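Local coordinates for glycosyl transferase family 8 (Streptococcus pneumoniae, PDB 5GVV), which transfers galactose from UDP-galactose to the terminal glucose of the already glycosylated serine-rich repeat protein PsrP, at residues Leu192-Tyr204 with Ile217-Ser230. Sequence-based numbering, arbitrary orientation.
Sequences LEDQYNFQIGYDY and IPLEPLPLILHYIS. With MN (manganese (II) ion), chain C; UDP (uridine-5'-diphosphate), chain D.
His227 ND1 donates to Asn197 OD1 at 3.0 Å, a bent bond (138° at the hydrogen) in the carbonyl plane, on a lone pair of that oxygen, while His227 NE2 binds manganese at 2.1 Å in the active site of this GT-A fold. Histidine suits the place because its two ring nitrogens do different jobs: a second-shell amide holds one, consistent with fixing the ring's rotation so that the other faces the metal, which Asp106 and Asp108 of the DxD motif also bind. Asn197 runs alongside the imidazole because its CG is swung away from the backbone N (chi1 -169°); its ND2 is fixed by Asn142. Ile229 CG2 lies over the centre of one imidazole face, and Ser230 N donates to UDP O2B.

Strand 225-227 carries the histidine. A single parallel bridge joins Phe198 to Leu226: Phe198 N donates to Ile225 O at 2.8 Å and His227 N to Phe198 O, almost straight at 178°. Before it, Ile225 N donates to Gln195 O of the 3-10 turn. Phe198 O also accepts Ile200 N, from the opposite face of its plane. Further along, Gly201 N donates to His227 O, and its lack of a side chain lets Gly201 CA come within 3.3 Å of Ile229 O.

Farther from the metal, Ile200 CG2 sits over the Tyr228 ring. Phe198 fills an apolar pocket: Ile217 CG2 meets its edge, Leu219 CD2 touches CE1, and the compact Pro223 ring makes a CH-pi contact, with Pro223 CG 3.6 Å from the Phe198 ring centroid.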
loop_
_atom_site.group_PDB
_atom_site.type_symbol
_atom_site.label_atom_id
_atom_site.label_comp_id
_atom_site.label_asym_id
_atom_site.label_seq_id
_atom_site.Cartn_x
_atom_site.Cartn_y
_atom_site.Cartn_z
ATOM N N LEU A 192 5.582 23.287 21.576
ATOM C CA LEU A 192 5.229 23.651 20.210
ATOM C C LEU A 192 3.776 24.092 20.178
ATOM O O LEU A 192 2.966 23.607 20.975
ATOM C CB LEU A 192 5.399 22.458 19.274
ATOM C CG LEU A 192 6.795 21.873 19.104
ATOM C CD1 LEU A 192 6.743 20.608 18.259
ATOM C CD2 LEU A 192 7.716 22.893 18.478
ATOM N N GLU A 193 3.445 25.006 19.269
ATOM C CA GLU A 193 2.053 25.404 19.058
ATOM C C GLU A 193 1.233 24.200 18.601
ATOM O O GLU A 193 1.784 23.249 18.028
ATOM C CB GLU A 193 1.963 26.517 18.010
ATOM C CG GLU A 193 2.567 27.850 18.441
ATOM C CD GLU A 193 3.494 28.436 17.386
ATOM O OE1 GLU A 193 2.991 28.880 16.328
ATOM O OE2 GLU A 193 4.725 28.445 17.611
ATOM N N ASP A 194 -0.075 24.232 18.854
ATOM C CA ASP A 194 -0.948 23.122 18.477
ATOM C C ASP A 194 -0.891 22.828 16.977
ATOM O O ASP A 194 -1.050 21.679 16.558
ATOM C CB ASP A 194 -2.401 23.400 18.891
ATOM C CG ASP A 194 -2.606 23.361 20.394
ATOM O OD1 ASP A 194 -1.847 22.656 21.091
ATOM O OD2 ASP A 194 -3.546 24.032 20.880
ATOM N N GLN A 195 -0.650 23.858 16.170
ATOM C CA GLN A 195 -0.674 23.689 14.716
ATOM C C GLN A 195 0.487 22.837 14.183
ATOM O O GLN A 195 0.476 22.424 13.018
ATOM C CB GLN A 195 -0.710 25.046 14.001
ATOM C CG GLN A 195 0.666 25.671 13.754
ATOM C CD GLN A 195 0.673 26.576 12.528
ATOM O OE1 GLN A 195 0.003 26.290 11.531
ATOM N NE2 GLN A 195 1.438 27.667 12.593
ATOM N N TYR A 196 1.475 22.569 15.029
ATOM C CA TYR A 196 2.609 21.732 14.626
ATOM C C TYR A 196 2.397 20.271 15.022
ATOM O O TYR A 196 3.250 19.410 14.776
ATOM C CB TYR A 196 3.908 22.278 15.210
ATOM C CG TYR A 196 4.402 23.516 14.500
ATOM C CD1 TYR A 196 4.844 23.443 13.189
ATOM C CD2 TYR A 196 4.432 24.749 15.140
ATOM C CE1 TYR A 196 5.302 24.558 12.530
ATOM C CE2 TYR A 196 4.888 25.875 14.488
ATOM C CZ TYR A 196 5.323 25.771 13.181
ATOM O OH TYR A 196 5.784 26.883 12.516
ATOM N N ASN A 197 1.249 20.015 15.638
ATOM C CA ASN A 197 0.782 18.666 15.938
ATOM C C ASN A 197 -0.704 18.772 16.251
ATOM O O ASN A 197 -1.119 18.628 17.406
ATOM C CB ASN A 197 1.534 18.078 17.132
ATOM C CG ASN A 197 1.269 16.591 17.323
ATOM O OD1 ASN A 197 0.341 16.023 16.743
ATOM N ND2 ASN A 197 2.075 15.962 18.162
ATOM N N PHE A 198 -1.497 19.049 15.222
ATOM C CA PHE A 198 -2.918 19.328 15.395
ATOM C C PHE A 198 -3.684 18.014 15.366
ATOM O O PHE A 198 -3.884 17.409 14.298
ATOM C CB PHE A 198 -3.402 20.270 14.293
ATOM C CG PHE A 198 -4.746 20.903 14.567
ATOM C CD1 PHE A 198 -5.921 20.238 14.242
ATOM C CD2 PHE A 198 -4.828 22.165 15.147
ATOM C CE1 PHE A 198 -7.163 20.820 14.494
ATOM C CE2 PHE A 198 -6.064 22.755 15.396
ATOM C CZ PHE A 198 -7.230 22.078 15.066
ATOM N N GLN A 199 -4.112 17.575 16.546
ATOM C CA GLN A 199 -4.653 16.232 16.709
ATOM C C GLN A 199 -6.132 16.124 16.343
ATOM O O GLN A 199 -7.008 15.940 17.196
ATOM C CB GLN A 199 -4.343 15.721 18.118
ATOM C CG GLN A 199 -2.826 15.589 18.347
ATOM C CD GLN A 199 -2.401 15.935 19.758
ATOM O OE1 GLN A 199 -2.882 15.338 20.719
ATOM N NE2 GLN A 199 -1.493 16.905 19.892
ATOM N N ILE A 200 -6.386 16.223 15.042
ATOM C CA ILE A 200 -7.730 16.144 14.492
ATOM C C ILE A 200 -8.349 14.763 14.734
ATOM O O ILE A 200 -9.569 14.589 14.650
ATOM C CB ILE A 200 -7.702 16.470 12.982
ATOM C CG1 ILE A 200 -9.095 16.845 12.470
ATOM C CG2 ILE A 200 -7.098 15.319 12.185
ATOM C CD1 ILE A 200 -9.493 18.271 12.795
ATOM N N GLY A 201 -7.506 13.783 15.053
ATOM C CA GLY A 201 -7.985 12.446 15.353
ATOM C C GLY A 201 -8.741 12.385 16.672
ATOM O O GLY A 201 -9.457 11.414 16.941
ATOM N N TYR A 202 -8.596 13.426 17.490
ATOM C CA TYR A 202 -9.259 13.480 18.794
ATOM C C TYR A 202 -10.759 13.757 18.682
ATOM O O TYR A 202 -11.480 13.683 19.683
ATOM C CB TYR A 202 -8.597 14.535 19.691
ATOM C CG TYR A 202 -9.148 14.594 21.107
ATOM C CD1 TYR A 202 -9.042 13.503 21.963
ATOM C CD2 TYR A 202 -9.770 15.744 21.587
ATOM C CE1 TYR A 202 -9.538 13.553 23.256
ATOM C CE2 TYR A 202 -10.274 15.801 22.875
ATOM C CZ TYR A 202 -10.155 14.701 23.705
ATOM O OH TYR A 202 -10.651 14.749 24.990
ATOM N N ASP A 203 -11.224 14.062 17.469
ATOM C CA ASP A 203 -12.631 14.413 17.240
ATOM C C ASP A 203 -13.620 13.464 17.918
ATOM O O ASP A 203 -14.552 13.910 18.593
ATOM C CB ASP A 203 -12.930 14.482 15.739
ATOM C CG ASP A 203 -12.472 15.787 15.110
ATOM O OD1 ASP A 203 -11.847 16.607 15.821
ATOM O OD2 ASP A 203 -12.726 15.986 13.899
ATOM N N TYR A 204 -13.413 12.160 17.739
ATOM C CA TYR A 204 -14.277 11.166 18.366
ATOM C C TYR A 204 -14.198 11.274 19.881
ATOM O O TYR A 204 -15.220 11.219 20.560
ATOM C CB TYR A 204 -13.927 9.738 17.925
ATOM C CG TYR A 204 -14.902 8.715 18.470
ATOM C CD1 TYR A 204 -16.068 8.401 17.779
ATOM C CD2 TYR A 204 -14.676 8.087 19.693
ATOM C CE1 TYR A 204 -16.975 7.484 18.279
ATOM C CE2 TYR A 204 -15.579 7.167 20.202
ATOM C CZ TYR A 204 -16.722 6.868 19.489
ATOM O OH TYR A 204 -17.624 5.960 19.993
ATOM N N ILE A 217 -12.335 25.463 16.951
ATOM C CA ILE A 217 -10.973 25.799 16.560
ATOM C C ILE A 217 -10.898 25.832 15.033
ATOM O O ILE A 217 -11.296 24.876 14.369
ATOM C CB ILE A 217 -9.945 24.802 17.142
ATOM C CG1 ILE A 217 -10.125 24.679 18.659
ATOM C CG2 ILE A 217 -8.520 25.230 16.811
ATOM C CD1 ILE A 217 -9.023 23.889 19.357
ATOM N N PRO A 218 -10.402 26.949 14.474
ATOM C CA PRO A 218 -10.351 27.188 13.024
ATOM C C PRO A 218 -9.530 26.145 12.262
ATOM O O PRO A 218 -8.449 25.763 12.722
ATOM C CB PRO A 218 -9.665 28.557 12.926
ATOM C CG PRO A 218 -9.972 29.230 14.234
ATOM C CD PRO A 218 -9.926 28.115 15.242
ATOM N N LEU A 219 -10.033 25.720 11.104
ATOM C CA LEU A 219 -9.346 24.744 10.260
ATOM C C LEU A 219 -8.930 25.360 8.919
ATOM O O LEU A 219 -8.299 24.698 8.084
ATOM C CB LEU A 219 -10.236 23.522 10.022
ATOM C CG LEU A 219 -10.793 22.806 11.253
ATOM C CD1 LEU A 219 -11.683 21.637 10.856
ATOM C CD2 LEU A 219 -9.677 22.333 12.161
ATOM N N GLU A 220 -9.306 26.622 8.717
ATOM C CA GLU A 220 -8.890 27.390 7.547
ATOM C C GLU A 220 -8.063 28.571 8.024
ATOM O O GLU A 220 -8.562 29.421 8.760
ATOM C CB GLU A 220 -10.101 27.891 6.748
ATOM C CG GLU A 220 -10.503 26.991 5.578
ATOM C CD GLU A 220 -9.452 26.954 4.479
ATOM O OE1 GLU A 220 -9.303 25.898 3.825
ATOM O OE2 GLU A 220 -8.777 27.988 4.267
ATOM N N PRO A 221 -6.787 28.624 7.623
ATOM C CA PRO A 221 -6.096 27.651 6.771
ATOM C C PRO A 221 -5.731 26.398 7.558
ATOM O O PRO A 221 -5.769 26.417 8.792
ATOM C CB PRO A 221 -4.826 28.397 6.370
ATOM C CG PRO A 221 -4.544 29.289 7.543
ATOM C CD PRO A 221 -5.898 29.727 8.038
ATOM N N LEU A 222 -5.415 25.319 6.850
ATOM C CA LEU A 222 -5.015 24.064 7.481
ATOM C C LEU A 222 -3.858 24.259 8.450
ATOM O O LEU A 222 -2.926 25.018 8.165
ATOM C CB LEU A 222 -4.604 23.050 6.412
ATOM C CG LEU A 222 -5.533 21.893 6.034
ATOM C CD1 LEU A 222 -6.942 22.123 6.510
ATOM C CD2 LEU A 222 -5.492 21.630 4.522
ATOM N N PRO A 223 -3.915 23.581 9.608
ATOM C CA PRO A 223 -2.748 23.566 10.495
ATOM C C PRO A 223 -1.575 22.905 9.772
ATOM O O PRO A 223 -1.804 22.035 8.926
ATOM C CB PRO A 223 -3.214 22.697 11.664
ATOM C CG PRO A 223 -4.720 22.855 11.675
ATOM C CD PRO A 223 -5.094 22.930 10.214
ATOM N N LEU A 224 -0.349 23.324 10.078
ATOM C CA LEU A 224 0.826 22.815 9.373
ATOM C C LEU A 224 0.996 21.303 9.512
ATOM O O LEU A 224 1.476 20.637 8.583
ATOM C CB LEU A 224 2.097 23.553 9.814
ATOM C CG LEU A 224 2.284 24.933 9.185
ATOM C CD1 LEU A 224 3.409 25.732 9.837
ATOM C CD2 LEU A 224 2.539 24.783 7.700
ATOM N N ILE A 225 0.614 20.754 10.663
ATOM C CA ILE A 225 0.689 19.304 10.842
ATOM C C ILE A 225 -0.617 18.715 11.380
ATOM O O ILE A 225 -1.056 19.054 12.481
ATOM C CB ILE A 225 1.890 18.886 11.719
ATOM C CG1 ILE A 225 3.201 19.305 11.046
ATOM C CG2 ILE A 225 1.875 17.380 11.945
ATOM C CD1 ILE A 225 4.478 18.825 11.743
ATOM N N LEU A 226 -1.232 17.836 10.586
ATOM C CA LEU A 226 -2.479 17.172 10.969
ATOM C C LEU A 226 -2.197 15.763 11.460
ATOM O O LEU A 226 -1.705 14.932 10.695
ATOM C CB LEU A 226 -3.429 17.083 9.773
ATOM C CG LEU A 226 -4.059 18.361 9.239
ATOM C CD1 LEU A 226 -4.889 18.055 8.007
ATOM C CD2 LEU A 226 -4.914 19.012 10.314
ATOM N N HIS A 227 -2.542 15.481 12.715
ATOM C CA HIS A 227 -2.249 14.183 13.319
ATOM C C HIS A 227 -3.537 13.395 13.550
ATOM O O HIS A 227 -4.362 13.757 14.399
ATOM C CB HIS A 227 -1.492 14.377 14.639
ATOM C CG HIS A 227 -0.885 13.123 15.183
ATOM N ND1 HIS A 227 -0.167 13.092 16.364
ATOM C CD2 HIS A 227 -0.869 11.853 14.705
ATOM C CE1 HIS A 227 0.255 11.863 16.589
ATOM N NE2 HIS A 227 -0.160 11.089 15.600
ATOM N N TYR A 228 -3.715 12.320 12.786
ATOM C CA TYR A 228 -4.915 11.502 12.908
ATOM C C TYR A 228 -4.771 10.431 13.989
ATOM O O TYR A 228 -4.766 9.229 13.690
ATOM C CB TYR A 228 -5.253 10.853 11.563
ATOM C CG TYR A 228 -5.568 11.851 10.471
ATOM C CD1 TYR A 228 -6.863 12.308 10.277
ATOM C CD2 TYR A 228 -4.569 12.326 9.633
ATOM C CE1 TYR A 228 -7.157 13.212 9.279
ATOM C CE2 TYR A 228 -4.847 13.238 8.640
ATOM C CZ TYR A 228 -6.143 13.677 8.468
ATOM O OH TYR A 228 -6.423 14.583 7.472
ATOM N N ILE A 229 -4.661 10.866 15.242
ATOM C CA ILE A 229 -4.537 9.953 16.374
ATOM C C ILE A 229 -5.801 9.117 16.529
ATOM O O ILE A 229 -6.820 9.399 15.887
ATOM C CB ILE A 229 -4.280 10.710 17.695
ATOM C CG1 ILE A 229 -5.495 11.574 18.068
ATOM C CG2 ILE A 229 -3.026 11.571 17.591
ATOM C CD1 ILE A 229 -5.412 12.192 19.458
ATOM N N SER A 230 -5.714 8.093 17.383
ATOM C CA SER A 230 -6.812 7.154 17.683
ATOM C C SER A 230 -6.990 6.101 16.592
ATOM O O SER A 230 -6.237 6.068 15.624
ATOM C CB SER A 230 -8.143 7.868 17.971
ATOM O OG SER A 230 -8.845 8.165 16.771
HETATM MN MN MN C . 0.128 8.993 15.456
HETATM N N1 UDP D . 2.930 2.077 13.562
HETATM C C2 UDP D . 3.306 1.194 12.569
HETATM N N3 UDP D . 2.471 0.158 12.193
HETATM C C4 UDP D . 1.249 -0.001 12.817
HETATM C C5 UDP D . 0.871 0.895 13.816
HETATM C C6 UDP D . 1.772 1.860 14.261
HETATM O O2 UDP D . 4.394 1.335 12.017
HETATM O O4 UDP D . 0.502 -0.924 12.477
HETATM C "C1'" UDP D . 3.850 3.175 13.935
HETATM C "C2'" UDP D . 3.536 4.404 13.097
HETATM O "O2'" UDP D . 4.715 5.127 12.824
HETATM C "C3'" UDP D . 2.655 5.233 14.004
HETATM C "C4'" UDP D . 3.206 4.888 15.382
HETATM O "O4'" UDP D . 3.658 3.548 15.290
HETATM O "O3'" UDP D . 2.767 6.608 13.702
HETATM C "C5'" UDP D . 2.163 5.038 16.487
HETATM O "O5'" UDP D . 0.906 4.648 15.977
HETATM P PA UDP D . -0.301 5.705 16.008
HETATM O O1A UDP D . 0.137 6.866 15.206
HETATM O O2A UDP D . -1.542 5.097 15.473
HETATM O O3A UDP D . -0.489 6.100 17.564
HETATM P PB UDP D . -1.214 7.461 18.049
HETATM O O1B UDP D . -0.940 7.701 19.485
HETATM O O2B UDP D . -2.675 7.296 17.871
HETATM O O3B UDP D . -0.731 8.608 17.242
HETATM O O HOH W 1 -1.468 27.228 9.011
#